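PDB 6SKI: putative type VI secretion protein from Escherichia coli, which probably acts as a phospholipase toxin that bacteria deliver on the VgrG spike of the type VI secretion system. Local coordinates for residues 354-357 and 358-362; 60-64 and 65-69; 434-437 and 438-441. All blocks are in the same frame, centred on the assembly; numbering follows the deposited sequence.

Contact 1 of 3, residues 354-357 and 358-362; sequences KAEQ and VRKML
Glu-356 OE1 is gripped by two cations of the following turn of helix 350-362, Arg-359 at i+3 and Lys-360 at i+4, in a small salt-bridge network. Arg-359 NH2 lies 2.9 Å from Glu-356 OE1 through a weak bond, bent to 147° at the hydrogen. Lys-360 NZ also bridges to Glu-356 OE1; the modelled 2.5 Å is very short and doubtful in detail. Glu-356 and Arg-359 run side by side in the same direction, and the carboxylate sits at the edge of the guanidinium, near its plane, with the two flat groups turned 48° apart. Arg-359 leaves the helix with CG anti to the backbone N (chi1 -163°) and then bends at chi3, which swings NH2 back to the glutamate. The Lys-360 chain passes along Glu-356 O, with CG 3.2 Å from that oxygen, and bends at its last two torsions to set the ammonium on the carboxylate. The helical backbone bonds are regular: Val-358 N bonds Lys-354 O and Arg-359 N bonds Ala-355 O, each at 2.9 Å. Val-358 CG2 rests beside Lys-354 O. The inner face of the helix packs Ala-355 and Val-358 on strand 398-409, while Leu-362 meets Leu-332 of strand 328-341; Glu-356 and Arg-359 also touch Thr-379 of strand 376-386. One carboxylate thus answers two positive charges on the helix surface, which probably favours its ionised form and ties together the side chains of two successive turns.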
loop_
_atom_site.group_PDB
_atom_site.type_symbol
_atom_site.label_atom_id
_atom_site.label_comp_id
_atom_site.label_asym_id
_atom_site.label_seq_id
_atom_site.Cartn_x
_atom_site.Cartn_y
_atom_site.Cartn_z
ATOM N N LYS A 354 -34.183 9.504 16.361
ATOM C CA LYS A 354 -32.847 9.840 15.885
ATOM C C LYS A 354 -32.428 8.923 14.745
ATOM O O LYS A 354 -31.880 9.382 13.735
ATOM C CB LYS A 354 -31.851 9.759 17.039
ATOM C CG LYS A 354 -30.416 10.034 16.642
ATOM C CD LYS A 354 -30.265 11.428 16.068
ATOM C CE LYS A 354 -28.807 11.848 16.033
ATOM N NZ LYS A 354 -28.102 11.481 17.290
ATOM N N ALA A 355 -32.682 7.622 14.885
ATOM C CA ALA A 355 -32.307 6.682 13.837
ATOM C C ALA A 355 -33.086 6.942 12.555
ATOM O O ALA A 355 -32.533 6.835 11.457
ATOM C CB ALA A 355 -32.522 5.248 14.317
ATOM N N GLU A 356 -34.366 7.293 12.667
ATOM C CA GLU A 356 -35.145 7.583 11.470
ATOM C C GLU A 356 -34.687 8.881 10.817
ATOM O O GLU A 356 -34.669 8.989 9.585
ATOM C CB GLU A 356 -36.631 7.640 11.809
ATOM C CG GLU A 356 -37.297 6.281 11.821
ATOM C CD GLU A 356 -37.989 5.963 10.512
ATOM O OE1 GLU A 356 -38.608 6.878 9.930
ATOM O OE2 GLU A 356 -37.913 4.800 10.064
ATOM N N GLN A 357 -34.299 9.871 11.623
ATOM C CA GLN A 357 -33.710 11.080 11.058
ATOM C C GLN A 357 -32.434 10.756 10.295
ATOM O O GLN A 357 -32.220 11.259 9.185
ATOM C CB GLN A 357 -33.427 12.094 12.164
ATOM C CG GLN A 357 -34.516 13.126 12.349
ATOM C CD GLN A 357 -33.992 14.413 12.944
ATOM O OE1 GLN A 357 -32.949 14.426 13.597
ATOM N NE2 GLN A 357 -34.713 15.506 12.722
ATOM N N VAL A 358 -31.579 9.908 10.869
ATOM C CA VAL A 358 -30.341 9.534 10.190
ATOM C C VAL A 358 -30.640 8.764 8.910
ATOM O O VAL A 358 -29.965 8.944 7.891
ATOM C CB VAL A 358 -29.425 8.734 11.133
ATOM C CG1 VAL A 358 -28.164 8.317 10.407
ATOM C CG2 VAL A 358 -29.070 9.565 12.345
ATOM N N ARG A 359 -31.655 7.899 8.933
ATOM C CA ARG A 359 -31.986 7.128 7.738
ATOM C C ARG A 359 -32.497 8.029 6.623
ATOM O O ARG A 359 -32.126 7.856 5.457
ATOM C CB ARG A 359 -33.024 6.057 8.058
ATOM C CG ARG A 359 -33.110 4.975 6.999
ATOM C CD ARG A 359 -34.327 4.104 7.197
ATOM N NE ARG A 359 -35.470 4.883 7.657
ATOM C CZ ARG A 359 -36.344 5.475 6.850
ATOM N NH1 ARG A 359 -36.209 5.379 5.536
ATOM N NH2 ARG A 359 -37.353 6.165 7.358
ATOM N N LYS A 360 -33.343 9.001 6.960
ATOM C CA LYS A 360 -33.838 9.915 5.942
ATOM C C LYS A 360 -32.773 10.901 5.489
ATOM O O LYS A 360 -32.881 11.446 4.385
ATOM C CB LYS A 360 -35.062 10.674 6.458
ATOM C CG LYS A 360 -36.187 9.779 6.933
ATOM C CD LYS A 360 -37.402 10.590 7.337
ATOM C CE LYS A 360 -37.968 10.104 8.657
ATOM N NZ LYS A 360 -38.771 8.865 8.484
ATOM N N MET A 361 -31.747 11.131 6.306
ATOM C CA MET A 361 -30.608 11.920 5.855
ATOM C C MET A 361 -29.734 11.123 4.898
ATOM O O MET A 361 -29.224 11.669 3.914
ATOM C CB MET A 361 -29.786 12.382 7.056
ATOM C CG MET A 361 -28.666 13.347 6.720
ATOM S SD MET A 361 -27.096 12.498 6.467
ATOM C CE MET A 361 -26.714 11.973 8.133
ATOM N N LEU A 362 -29.554 9.833 5.175
ATOM C CA LEU A 362 -28.713 8.996 4.331
ATOM C C LEU A 362 -29.398 8.659 3.017
ATOM O O LEU A 362 -28.720 8.445 2.005
ATOM C CB LEU A 362 -28.346 7.719 5.079
ATOM C CG LEU A 362 -27.372 7.925 6.234
ATOM C CD1 LEU A 362 -27.010 6.601 6.851
ATOM C CD2 LEU A 362 -26.131 8.661 5.773
#

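Contact 2 of 3, residues 60-64 and 65-69; sequences FNECS and AARQG
Glu-62 turns its CG beside its own backbone N (chi1 -54°) and bends again at chi2, while Arg-67 does the same at chi1 and then folds at chi2 and chi3, and these bends bring the two charged ends together. Glu-62 OE1 and Arg-67 NH2 form a salt bridge of 2.6 Å between residues five apart. The side chains meet at a slant, with carboxylate and guanidinium planes 79° apart, nearly perpendicular; OE2 of Glu-62 lies over a face of the guanidinium instead of pairing flat along its edge. The backbone turns twice in this stretch. Residues 60-63 make a type II beta turn, closed by Cys-63 N to Phe-60 O at 3.1 Å, with Glu-62 at its third position in a left-handed conformation. From Ala-65 to Arg-67 the chain takes one turn with helical angles. Ser-64 O accepts two weak bonds from that turn, from Arg-67 N at 3.2 Å and from Gln-68 N at 3.4 Å, the second much straighter than the first. Ser-64 OG lies against the arginine's CG, and Gln-68 CG lies beside Ser-64 O. A second partner reaches the glutamate: Asn-255 ND2 makes a weak bond to its OE2. This loop joins helix 53-58 to helix 72-85; backbone bonds pair Ala-65 with Phe-522 of strand 521-523 and Cys-63 with Phe-524 just after it, and Ser-64 and Ala-66 rest on Val-502 of strand 500-502.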
loop_
_atom_site.group_PDB
_atom_site.type_symbol
_atom_site.label_atom_id
_atom_site.label_comp_id
_atom_site.label_asym_id
_atom_site.label_seq_id
_atom_site.Cartn_x
_atom_site.Cartn_y
_atom_site.Cartn_z
ATOM N N PHE A 60 -7.778 2.576 17.042
ATOM C CA PHE A 60 -8.475 3.081 18.226
ATOM C C PHE A 60 -8.316 4.583 18.386
ATOM O O PHE A 60 -9.202 5.243 18.937
ATOM C CB PHE A 60 -7.965 2.401 19.495
ATOM C CG PHE A 60 -8.696 1.147 19.861
ATOM C CD1 PHE A 60 -9.601 1.145 20.907
ATOM C CD2 PHE A 60 -8.456 -0.034 19.189
ATOM C CE1 PHE A 60 -10.264 -0.003 21.261
ATOM C CE2 PHE A 60 -9.118 -1.186 19.541
ATOM C CZ PHE A 60 -10.022 -1.171 20.578
ATOM N N ASN A 61 -7.187 5.133 17.950
ATOM C CA ASN A 61 -6.933 6.560 18.092
ATOM C C ASN A 61 -8.011 7.370 17.384
ATOM O O ASN A 61 -8.229 7.215 16.179
ATOM C CB ASN A 61 -5.554 6.890 17.526
ATOM C CG ASN A 61 -5.051 8.247 17.956
ATOM O OD1 ASN A 61 -4.684 8.442 19.109
ATOM N ND2 ASN A 61 -5.006 9.186 17.025
ATOM N N GLU A 62 -8.709 8.207 18.156
ATOM C CA GLU A 62 -9.729 9.133 17.664
ATOM C C GLU A 62 -11.010 8.424 17.239
ATOM O O GLU A 62 -11.983 9.082 16.859
ATOM C CB GLU A 62 -9.198 9.987 16.508
ATOM C CG GLU A 62 -7.917 10.734 16.820
ATOM C CD GLU A 62 -8.140 11.912 17.742
ATOM O OE1 GLU A 62 -9.287 12.396 17.825
ATOM O OE2 GLU A 62 -7.169 12.356 18.388
ATOM N N CYS A 63 -11.035 7.093 17.306
ATOM C CA CYS A 63 -12.211 6.335 16.895
ATOM C C CYS A 63 -12.680 5.339 17.945
ATOM O O CYS A 63 -13.555 4.520 17.651
ATOM C CB CYS A 63 -11.945 5.599 15.578
ATOM S SG CYS A 63 -12.230 6.587 14.104
ATOM N N SER A 64 -12.137 5.388 19.157
ATOM C CA SER A 64 -12.607 4.499 20.205
ATOM C C SER A 64 -14.006 4.905 20.650
ATOM O O SER A 64 -14.458 6.029 20.426
ATOM C CB SER A 64 -11.651 4.510 21.395
ATOM O OG SER A 64 -11.326 5.831 21.780
ATOM N N ALA A 65 -14.705 3.956 21.277
ATOM C CA ALA A 65 -16.051 4.237 21.760
ATOM C C ALA A 65 -16.054 5.335 22.812
ATOM O O ALA A 65 -17.074 6.001 23.005
ATOM C CB ALA A 65 -16.687 2.968 22.321
ATOM N N ALA A 66 -14.932 5.535 23.504
ATOM C CA ALA A 66 -14.871 6.554 24.543
ATOM C C ALA A 66 -14.722 7.955 23.960
ATOM O O ALA A 66 -15.252 8.918 24.523
ATOM C CB ALA A 66 -13.725 6.254 25.507
ATOM N N ARG A 67 -13.995 8.096 22.847
ATOM C CA ARG A 67 -13.896 9.404 22.205
ATOM C C ARG A 67 -15.249 9.857 21.677
ATOM O O ARG A 67 -15.535 11.057 21.627
ATOM C CB ARG A 67 -12.863 9.373 21.081
ATOM C CG ARG A 67 -11.487 8.932 21.524
ATOM C CD ARG A 67 -10.674 10.107 22.024
ATOM N NE ARG A 67 -10.581 11.171 21.032
ATOM C CZ ARG A 67 -9.849 12.268 21.186
ATOM N NH1 ARG A 67 -9.145 12.445 22.296
ATOM N NH2 ARG A 67 -9.819 13.187 20.232
ATOM N N GLN A 68 -16.084 8.911 21.269
ATOM C CA GLN A 68 -17.488 9.172 21.016
ATOM C C GLN A 68 -18.251 9.084 22.334
ATOM O O GLN A 68 -17.734 8.608 23.344
ATOM C CB GLN A 68 -18.051 8.177 20.003
ATOM C CG GLN A 68 -17.030 7.655 18.997
ATOM C CD GLN A 68 -16.420 8.749 18.142
ATOM O OE1 GLN A 68 -15.218 8.752 17.888
ATOM N NE2 GLN A 68 -17.250 9.678 17.685
ATOM N N GLY A 69 -19.487 9.563 22.325
ATOM C CA GLY A 69 -20.258 9.517 23.551
ATOM C C GLY A 69 -20.855 8.151 23.814
ATOM O O GLY A 69 -22.065 8.025 24.019
#

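Contact 3 of 3, residues 434-437 and 438-441; sequences LFEP and IRQT
Ile-438 opens the second half of an extended surface loop whose preceding residues, Glu-436 and Pro-437, have polyproline-II-like backbone angles. It carries the chain onward from the proline, and its side chain turns from the Glu-436 and Arg-439 pair to pack on Leu-108 of helix 101-108, Arg-422 of helix 416-431 and the loop residues Leu-445 and Gln-446. Arg-439 comes next and makes the contact proper. Its chain is extended from CG to NE, with CG lying beside its own backbone N (chi1 -54°), and it folds back along the loop until the guanidinium crosses the proline ring. Pro-437 CD lies over one face of that group, 3.3 Å from Arg-439 NH2, whereas CG of the ring is further off. Pro-437 O stands over the same guanidinium face, displaced toward the rim, so the arginine sits against both the ring and the carbonyl of one residue. Charge attraction to Glu-436 is probably loose, its carboxylate being turned 60° from the guanidinium, and the flat cation probably gains as much from lying on the proline as from the distant carboxylate. Gln-440 follows, its NE2 making a weak hydrogen bond to Gln-446 OE1. The first half of the loop is anchored too: Leu-434 and Glu-436 make backbone bonds to His-110 and Leu-108, and Phe-435 packs between helices 101-108 and 416-431. The long ion pair leaves Glu-436 OE1 3.9 Å from Arg-439 NH2, near the guanidinium plane at its edge.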
loop_
_atom_site.group_PDB
_atom_site.type_symbol
_atom_site.label_atom_id
_atom_site.label_comp_id
_atom_site.label_asym_id
_atom_site.label_seq_id
_atom_site.Cartn_x
_atom_site.Cartn_y
_atom_site.Cartn_z
ATOM N N LEU A 434 6.357 -1.409 -19.312
ATOM C CA LEU A 434 5.932 -2.577 -20.069
ATOM C C LEU A 434 5.210 -3.538 -19.138
ATOM O O LEU A 434 5.752 -3.937 -18.104
ATOM C CB LEU A 434 7.119 -3.273 -20.735
ATOM C CG LEU A 434 7.922 -2.425 -21.712
ATOM C CD1 LEU A 434 9.172 -3.168 -22.128
ATOM C CD2 LEU A 434 7.080 -2.061 -22.915
ATOM N N PHE A 435 3.993 -3.907 -19.517
ATOM C CA PHE A 435 3.159 -4.813 -18.749
ATOM C C PHE A 435 2.733 -5.960 -19.644
ATOM O O PHE A 435 2.466 -5.761 -20.832
ATOM C CB PHE A 435 1.924 -4.098 -18.204
ATOM C CG PHE A 435 2.168 -3.363 -16.927
ATOM C CD1 PHE A 435 2.215 -4.038 -15.725
ATOM C CD2 PHE A 435 2.358 -1.999 -16.928
ATOM C CE1 PHE A 435 2.445 -3.367 -14.551
ATOM C CE2 PHE A 435 2.586 -1.327 -15.757
ATOM C CZ PHE A 435 2.628 -2.010 -14.567
ATOM N N GLU A 436 2.680 -7.158 -19.080
ATOM C CA GLU A 436 2.124 -8.272 -19.817
ATOM C C GLU A 436 0.640 -8.018 -20.069
ATOM O O GLU A 436 -0.047 -7.430 -19.230
ATOM C CB GLU A 436 2.311 -9.572 -19.042
ATOM C CG GLU A 436 3.752 -9.865 -18.643
ATOM C CD GLU A 436 4.587 -10.452 -19.768
ATOM O OE1 GLU A 436 4.280 -10.202 -20.953
ATOM O OE2 GLU A 436 5.563 -11.167 -19.463
ATOM N N PRO A 437 0.125 -8.432 -21.223
ATOM C CA PRO A 437 -1.293 -8.209 -21.514
ATOM C C PRO A 437 -2.186 -8.943 -20.526
ATOM O O PRO A 437 -1.823 -9.986 -19.979
ATOM C CB PRO A 437 -1.442 -8.773 -22.930
ATOM C CG PRO A 437 -0.090 -8.542 -23.516
ATOM C CD PRO A 437 0.814 -8.987 -22.398
ATOM N N ILE A 438 -3.366 -8.379 -20.293
ATOM C CA ILE A 438 -4.404 -9.059 -19.530
ATOM C C ILE A 438 -5.103 -10.019 -20.478
ATOM O O ILE A 438 -5.740 -9.595 -21.448
ATOM C CB ILE A 438 -5.399 -8.068 -18.914
ATOM C CG1 ILE A 438 -4.754 -7.295 -17.768
ATOM C CG2 ILE A 438 -6.630 -8.802 -18.416
ATOM C CD1 ILE A 438 -5.751 -6.591 -16.879
ATOM N N ARG A 439 -4.981 -11.310 -20.205
ATOM C CA ARG A 439 -5.489 -12.343 -21.087
ATOM C C ARG A 439 -6.682 -13.033 -20.443
ATOM O O ARG A 439 -6.968 -12.859 -19.256
ATOM C CB ARG A 439 -4.388 -13.357 -21.410
ATOM C CG ARG A 439 -3.117 -12.728 -21.961
ATOM C CD ARG A 439 -2.041 -13.771 -22.212
ATOM N NE ARG A 439 -0.775 -13.178 -22.635
ATOM C CZ ARG A 439 0.201 -12.825 -21.804
ATOM N NH1 ARG A 439 0.060 -13.000 -20.498
ATOM N NH2 ARG A 439 1.321 -12.296 -22.278
ATOM N N GLN A 440 -7.389 -13.821 -21.253
ATOM C CA GLN A 440 -8.461 -14.652 -20.722
ATOM C C GLN A 440 -7.933 -15.689 -19.743
ATOM O O GLN A 440 -8.705 -16.218 -18.937
ATOM C CB GLN A 440 -9.224 -15.328 -21.861
ATOM C CG GLN A 440 -10.203 -14.413 -22.605
ATOM C CD GLN A 440 -9.576 -13.114 -23.090
ATOM O OE1 GLN A 440 -8.644 -13.123 -23.894
ATOM N NE2 GLN A 440 -10.088 -11.991 -22.600
ATOM N N THR A 441 -6.635 -15.996 -19.807
ATOM C CA THR A 441 -6.016 -16.845 -18.798
ATOM C C THR A 441 -6.226 -16.278 -17.400
ATOM O O THR A 441 -6.519 -17.023 -16.456
ATOM C CB THR A 441 -4.524 -17.003 -19.095
ATOM O OG1 THR A 441 -4.355 -17.713 -20.328
ATOM C CG2 THR A 441 -3.827 -17.765 -17.977
#

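Along the chain contact 2 comes first, then contact 1, then contact 3, each a short local contact within one continuous run. Contacts 1 and 2 lie on the same side of the chain's centre, their own centres about 22 Å apart and their nearest atoms about 10 Å apart. Contact 3 stands about 46 Å from contact 1 and 45 Å from contact 2, between centres, and lies opposite contact 2. No helix or strand is shared: contact 1 belongs to helix 350-362, whereas contacts 2 and 3 are in loops between helices. None contributes a strand to the mixed, largely parallel sheet; contacts 1 and 3 lie at the surface, contact 2 is partly buried, and each pairs charged side chains within its own helix or loop.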